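Local coordinates for protein poly-beta-hydroxybuterate polymerase (PDB 5T6O) that probably polymerises hydroxybutyryl units into polyhydroxybutyrate without a template, this chain being the catalytic alpha/beta-hydrolase domain of a class I synthase, at residues F3-N8 / P379-Y384; A10-A15 / E58-R63. The protein carries 1 engineered substitution. One frame throughout, in Å; residues are numbered along the deposited sequence.

Both contacts involve the N-terminal lead into the sheet of this alpha/beta-hydrolase domain. Interaction 1 joins that lead to the C-terminal segment following strand 378-379 and is only partly buried; interaction 2, about 10 Å away between centres, joins the next residues to the start of helix 61-67 and is buried. They adjoin directly, since Ala380 N lies 2.9 Å from Gly14 O, a probable hydrogen bond that ties the residue after the outermost strand, 378-379, to strand 14-19. Neither contains a hydrogen bond across its own two segments. Interaction 1 is apolar, with a proline ring against a glycine turn, whereas interaction 2 centres on two hydroxyls that share one carboxylate oxygen beside an aliphatic contact.

Interaction 1 of 2, residues F3-N8 / P379-Y384; sequences FEVGRN and PAPGRY
A chi1 of 174° swings Val5 CG1 to the side opposite the backbone N and against the ring of Pro381, while Gly6, at a positive phi of 88°, brings its CA up to the same ring. Two tight turns meet here at the edge of the alpha/beta-hydrolase sheet. Residues 4-7 form a type II beta-turn, identified by the backbone angles of Val5 and Gly6 and by the bond from Arg7 N to Glu4 O at 2.9 Å. The other turn, Pro379-Gly382, is of type VIa, with a cis peptide before Pro381 and a weak closing bond from Gly382 N to Pro379 O.

Pro381 supplies the touching surface from its CG and CD corner. Its CG lies 3.6 Å from Gly6 CA, and its CD 3.8 Å from that same CA, so the ring abuts the glycine backbone. Val5 CG1 is farther off, 4.1 Å from Pro381 CG, and the two side chains run past one another antiparallel. The contact is therefore van der Waals and small, burying 96 Å² in all. Phe224 of helix 220-227, Tyr51 and Val385 also pack on Val5, and Tyr50 lies against Pro381.

Bonds within residues 4-8 stiffen the first turn. Glu4 O is gripped twice, since Asn8 N also reaches it at 3.2 Å. The Asn8 amide folds back so that OD1 accepts from Glu4 N at 2.8 Å, with a nearly straight N-H...O angle of 162° and the donor tilted somewhat out of the carbonyl plane. On the exposed side of this turn, turned from Pro381, Arg7, whose guanidinium is not modelled beyond NE and so has no further defined geometry, forms a salt bridge from NE to Glu4 OE1 at 3.0 Å.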
loop_
_atom_site.group_PDB
_atom_site.type_symbol
_atom_site.label_atom_id
_atom_site.label_comp_id
_atom_site.label_asym_id
_atom_site.label_seq_id
_atom_site.Cartn_x
_atom_site.Cartn_y
_atom_site.Cartn_z
ATOM N N PHE A 3 12.856 36.264 1.174
ATOM C CA PHE A 3 11.556 36.434 0.543
ATOM C C PHE A 3 10.726 37.467 1.291
ATOM O O PHE A 3 10.747 37.535 2.522
ATOM C CB PHE A 3 10.802 35.107 0.469
ATOM C CG PHE A 3 11.464 34.108 -0.433
ATOM C CD1 PHE A 3 11.548 34.342 -1.796
ATOM C CD2 PHE A 3 12.059 32.973 0.086
ATOM C CE1 PHE A 3 12.185 33.435 -2.631
ATOM C CE2 PHE A 3 12.691 32.062 -0.741
ATOM C CZ PHE A 3 12.756 32.292 -2.098
ATOM N N GLU A 4 10.003 38.288 0.532
ATOM C CA GLU A 4 9.126 39.290 1.128
ATOM C C GLU A 4 7.930 39.491 0.212
ATOM O O GLU A 4 8.101 39.869 -0.950
ATOM C CB GLU A 4 9.861 40.611 1.357
ATOM C CG GLU A 4 8.966 41.695 1.933
ATOM C CD GLU A 4 9.663 43.036 2.070
ATOM O OE1 GLU A 4 10.904 43.099 1.919
ATOM O OE2 GLU A 4 8.963 44.034 2.316
ATOM N N VAL A 5 6.731 39.233 0.743
ATOM C CA VAL A 5 5.511 39.365 -0.041
ATOM C C VAL A 5 5.379 40.798 -0.529
ATOM O O VAL A 5 5.482 41.744 0.256
ATOM C CB VAL A 5 4.305 38.938 0.810
ATOM C CG1 VAL A 5 2.990 39.191 0.076
ATOM C CG2 VAL A 5 4.442 37.490 1.195
ATOM N N GLY A 6 5.167 40.964 -1.835
ATOM C CA GLY A 6 5.064 42.275 -2.436
ATOM C C GLY A 6 6.376 42.879 -2.885
ATOM O O GLY A 6 6.363 43.940 -3.516
ATOM N N ARG A 7 7.505 42.244 -2.578
ATOM C CA ARG A 7 8.807 42.683 -3.066
ATOM C C ARG A 7 9.410 41.711 -4.067
ATOM O O ARG A 7 9.770 42.116 -5.177
ATOM C CB ARG A 7 9.785 42.889 -1.898
ATOM C CG ARG A 7 11.152 43.420 -2.343
ATOM C CD ARG A 7 12.067 43.735 -1.157
ATOM N NE ARG A 7 12.542 42.524 -0.491
ATOM N N ASN A 8 9.544 40.433 -3.706
ATOM C CA ASN A 8 10.036 39.431 -4.645
ATOM C C ASN A 8 9.157 38.187 -4.722
ATOM O O ASN A 8 9.497 37.249 -5.454
ATOM C CB ASN A 8 11.480 39.031 -4.302
ATOM C CG ASN A 8 11.653 38.641 -2.844
ATOM O OD1 ASN A 8 10.717 38.183 -2.195
ATOM N ND2 ASN A 8 12.864 38.818 -2.325
ATOM N N PRO A 379 -2.560 49.036 -3.932
ATOM C CA PRO A 379 -1.962 48.097 -4.899
ATOM C C PRO A 379 -1.975 46.657 -4.405
ATOM O O PRO A 379 -1.898 46.381 -3.206
ATOM C CB PRO A 379 -0.519 48.601 -5.045
ATOM C CG PRO A 379 -0.524 50.022 -4.497
ATOM C CD PRO A 379 -1.554 49.963 -3.382
ATOM N N ALA A 380 -2.063 45.728 -5.358
ATOM C CA ALA A 380 -1.760 44.330 -5.063
ATOM C C ALA A 380 -0.308 44.277 -4.593
ATOM O O ALA A 380 0.520 45.074 -5.043
ATOM C CB ALA A 380 -1.979 43.463 -6.283
ATOM N N PRO A 381 0.024 43.333 -3.698
ATOM C CA PRO A 381 -0.775 42.201 -3.228
ATOM C C PRO A 381 -1.774 42.538 -2.115
ATOM O O PRO A 381 -2.484 41.633 -1.673
ATOM C CB PRO A 381 0.294 41.222 -2.718
ATOM C CG PRO A 381 1.423 42.115 -2.273
ATOM C CD PRO A 381 1.432 43.241 -3.264
ATOM N N GLY A 382 -1.846 43.800 -1.695
ATOM C CA GLY A 382 -2.754 44.186 -0.632
ATOM C C GLY A 382 -2.171 43.953 0.753
ATOM O O GLY A 382 -1.211 43.210 0.946
ATOM N N ARG A 383 -2.778 44.606 1.744
ATOM C CA ARG A 383 -2.239 44.505 3.098
ATOM C C ARG A 383 -2.705 43.251 3.845
ATOM O O ARG A 383 -2.019 42.833 4.789
ATOM C CB ARG A 383 -2.586 45.772 3.901
ATOM C CG ARG A 383 -4.033 45.899 4.320
ATOM C CD ARG A 383 -4.353 47.329 4.802
ATOM N NE ARG A 383 -5.723 47.426 5.301
ATOM C CZ ARG A 383 -6.797 47.588 4.531
ATOM N NH1 ARG A 383 -6.677 47.698 3.208
ATOM N NH2 ARG A 383 -8.001 47.648 5.090
ATOM N N TYR A 384 -3.836 42.631 3.466
ATOM C CA TYR A 384 -4.265 41.439 4.206
ATOM C C TYR A 384 -3.212 40.341 4.145
ATOM O O TYR A 384 -2.913 39.703 5.162
ATOM C CB TYR A 384 -5.598 40.878 3.692
ATOM C CG TYR A 384 -6.842 41.666 4.063
ATOM C CD1 TYR A 384 -6.763 43.012 4.435
ATOM C CD2 TYR A 384 -8.107 41.066 4.016
ATOM C CE1 TYR A 384 -7.900 43.737 4.754
ATOM C CE2 TYR A 384 -9.258 41.784 4.344
ATOM C CZ TYR A 384 -9.140 43.122 4.702
ATOM O OH TYR A 384 -10.262 43.850 5.018
#

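Interaction 2 of 2, residues A10-A15 / E58-R63; sequences AVTEGA and ESSLVR
Thr12 reaches residues 58-63 with both branches of its side chain, each touching a different part of the helix start. The tight part lies at its hydroxyl. With chi1 at -60°, OG1 stands beside the backbone N of Thr12 and comes within 3.6 Å of Ser60 OG and likewise 3.6 Å from Arg63 CB. The two hydroxyls are too far apart to count as bonded to each other; instead both hydrogen-bond to OD1 of Asp54, which links them through a single carboxylate oxygen. Ser60 OG has a further role, accepting from Arg63 N at 2.8 Å with an almost linear N-H...O angle of 173°. Asp54 thus probably fixes the rotation of the serine that caps the helix.

The methyl branch packs less closely. Thr12 CG2 meets Val62 CG1 obliquely at 4.2 Å, and Tyr28 of strand 23-28 touches both residues.

Arg63 marks the open side. Its side chain runs at about a right angle to that of Thr12, touches it chiefly through CB, then bends at chi3 and heads off from Thr12, NE bonding to Pro57 O. The residue is partly exposed, whereas Thr12, Ser60 and Val62 are buried. Such a serine, bonded to the backbone N three residues on, is the classic helix N-cap, here starting helix 61-67 of the alpha/beta-hydrolase fold.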
loop_
_atom_site.group_PDB
_atom_site.type_symbol
_atom_site.label_atom_id
_atom_site.label_comp_id
_atom_site.label_asym_id
_atom_site.label_seq_id
_atom_site.Cartn_x
_atom_site.Cartn_y
_atom_site.Cartn_z
ATOM N N ALA A 10 4.722 37.375 -4.995
ATOM C CA ALA A 10 3.397 37.981 -5.146
ATOM C C ALA A 10 3.498 39.398 -5.709
ATOM O O ALA A 10 2.945 40.351 -5.152
ATOM C CB ALA A 10 2.634 37.968 -3.818
ATOM N N VAL A 11 4.199 39.539 -6.836
ATOM C CA VAL A 11 4.487 40.859 -7.389
ATOM C C VAL A 11 3.751 41.121 -8.699
ATOM O O VAL A 11 4.005 42.141 -9.343
ATOM C CB VAL A 11 6.000 41.083 -7.563
ATOM C CG1 VAL A 11 6.694 41.072 -6.204
ATOM C CG2 VAL A 11 6.601 40.038 -8.507
ATOM N N THR A 12 2.822 40.260 -9.109
ATOM C CA THR A 12 2.101 40.574 -10.342
ATOM C C THR A 12 1.271 41.837 -10.131
ATOM O O THR A 12 0.644 42.009 -9.083
ATOM C CB THR A 12 1.230 39.399 -10.776
ATOM O OG1 THR A 12 2.082 38.265 -11.005
ATOM C CG2 THR A 12 0.470 39.724 -12.092
ATOM N N GLU A 13 1.311 42.747 -11.108
ATOM C CA GLU A 13 0.747 44.081 -10.905
ATOM C C GLU A 13 -0.776 44.028 -10.846
ATOM O O GLU A 13 -1.421 43.403 -11.698
ATOM C CB GLU A 13 1.206 45.029 -12.021
ATOM C CG GLU A 13 0.731 46.479 -11.835
ATOM C CD GLU A 13 1.447 47.481 -12.737
ATOM O OE1 GLU A 13 2.322 47.069 -13.526
ATOM O OE2 GLU A 13 1.117 48.691 -12.658
ATOM N N GLY A 14 -1.350 44.700 -9.848
ATOM C CA GLY A 14 -2.788 44.671 -9.656
ATOM C C GLY A 14 -3.225 45.675 -8.610
ATOM O O GLY A 14 -2.428 46.472 -8.116
ATOM N N ALA A 15 -4.519 45.626 -8.277
ATOM C CA ALA A 15 -5.090 46.501 -7.260
ATOM C C ALA A 15 -6.128 45.739 -6.451
ATOM O O ALA A 15 -6.826 44.866 -6.974
ATOM C CB ALA A 15 -5.744 47.744 -7.876
ATOM N N GLU A 58 8.501 33.972 -12.601
ATOM C CA GLU A 58 8.639 32.847 -13.522
ATOM C C GLU A 58 7.636 31.745 -13.217
ATOM O O GLU A 58 7.182 31.049 -14.134
ATOM C CB GLU A 58 10.064 32.289 -13.471
ATOM C CG GLU A 58 11.123 33.241 -13.995
ATOM N N SER A 59 7.252 31.592 -11.946
ATOM C CA SER A 59 6.427 30.480 -11.493
ATOM C C SER A 59 4.980 30.874 -11.244
ATOM O O SER A 59 4.210 30.053 -10.744
ATOM C CB SER A 59 7.010 29.900 -10.206
ATOM O OG SER A 59 6.958 30.892 -9.182
ATOM N N SER A 60 4.595 32.110 -11.557
ATOM C CA SER A 60 3.274 32.610 -11.178
ATOM C C SER A 60 2.192 32.061 -12.108
ATOM O O SER A 60 2.226 32.300 -13.322
ATOM C CB SER A 60 3.273 34.139 -11.209
ATOM O OG SER A 60 1.949 34.652 -11.195
ATOM N N LEU A 61 1.194 31.387 -11.531
ATOM C CA LEU A 61 0.033 31.005 -12.319
ATOM C C LEU A 61 -0.801 32.226 -12.678
ATOM O O LEU A 61 -1.328 32.316 -13.792
ATOM C CB LEU A 61 -0.811 29.973 -11.561
ATOM C CG LEU A 61 -2.020 29.454 -12.331
ATOM C CD1 LEU A 61 -1.586 28.537 -13.469
ATOM C CD2 LEU A 61 -3.007 28.768 -11.382
ATOM N N VAL A 62 -0.933 33.180 -11.748
ATOM C CA VAL A 62 -1.681 34.397 -12.056
ATOM C C VAL A 62 -1.089 35.088 -13.274
ATOM O O VAL A 62 -1.800 35.393 -14.242
ATOM C CB VAL A 62 -1.717 35.347 -10.845
ATOM C CG1 VAL A 62 -2.251 36.688 -11.276
ATOM C CG2 VAL A 62 -2.595 34.758 -9.727
ATOM N N ARG A 63 0.221 35.360 -13.247
ATOM C CA ARG A 63 0.819 36.080 -14.368
ATOM C C ARG A 63 0.646 35.309 -15.667
ATOM O O ARG A 63 0.377 35.896 -16.719
ATOM C CB ARG A 63 2.298 36.357 -14.106
ATOM C CG ARG A 63 2.925 37.311 -15.133
ATOM C CD ARG A 63 4.444 37.353 -15.003
ATOM N NE ARG A 63 5.037 36.030 -15.218
ATOM C CZ ARG A 63 5.405 35.560 -16.408
ATOM N NH1 ARG A 63 5.247 36.307 -17.496
ATOM N NH2 ARG A 63 5.933 34.344 -16.516
#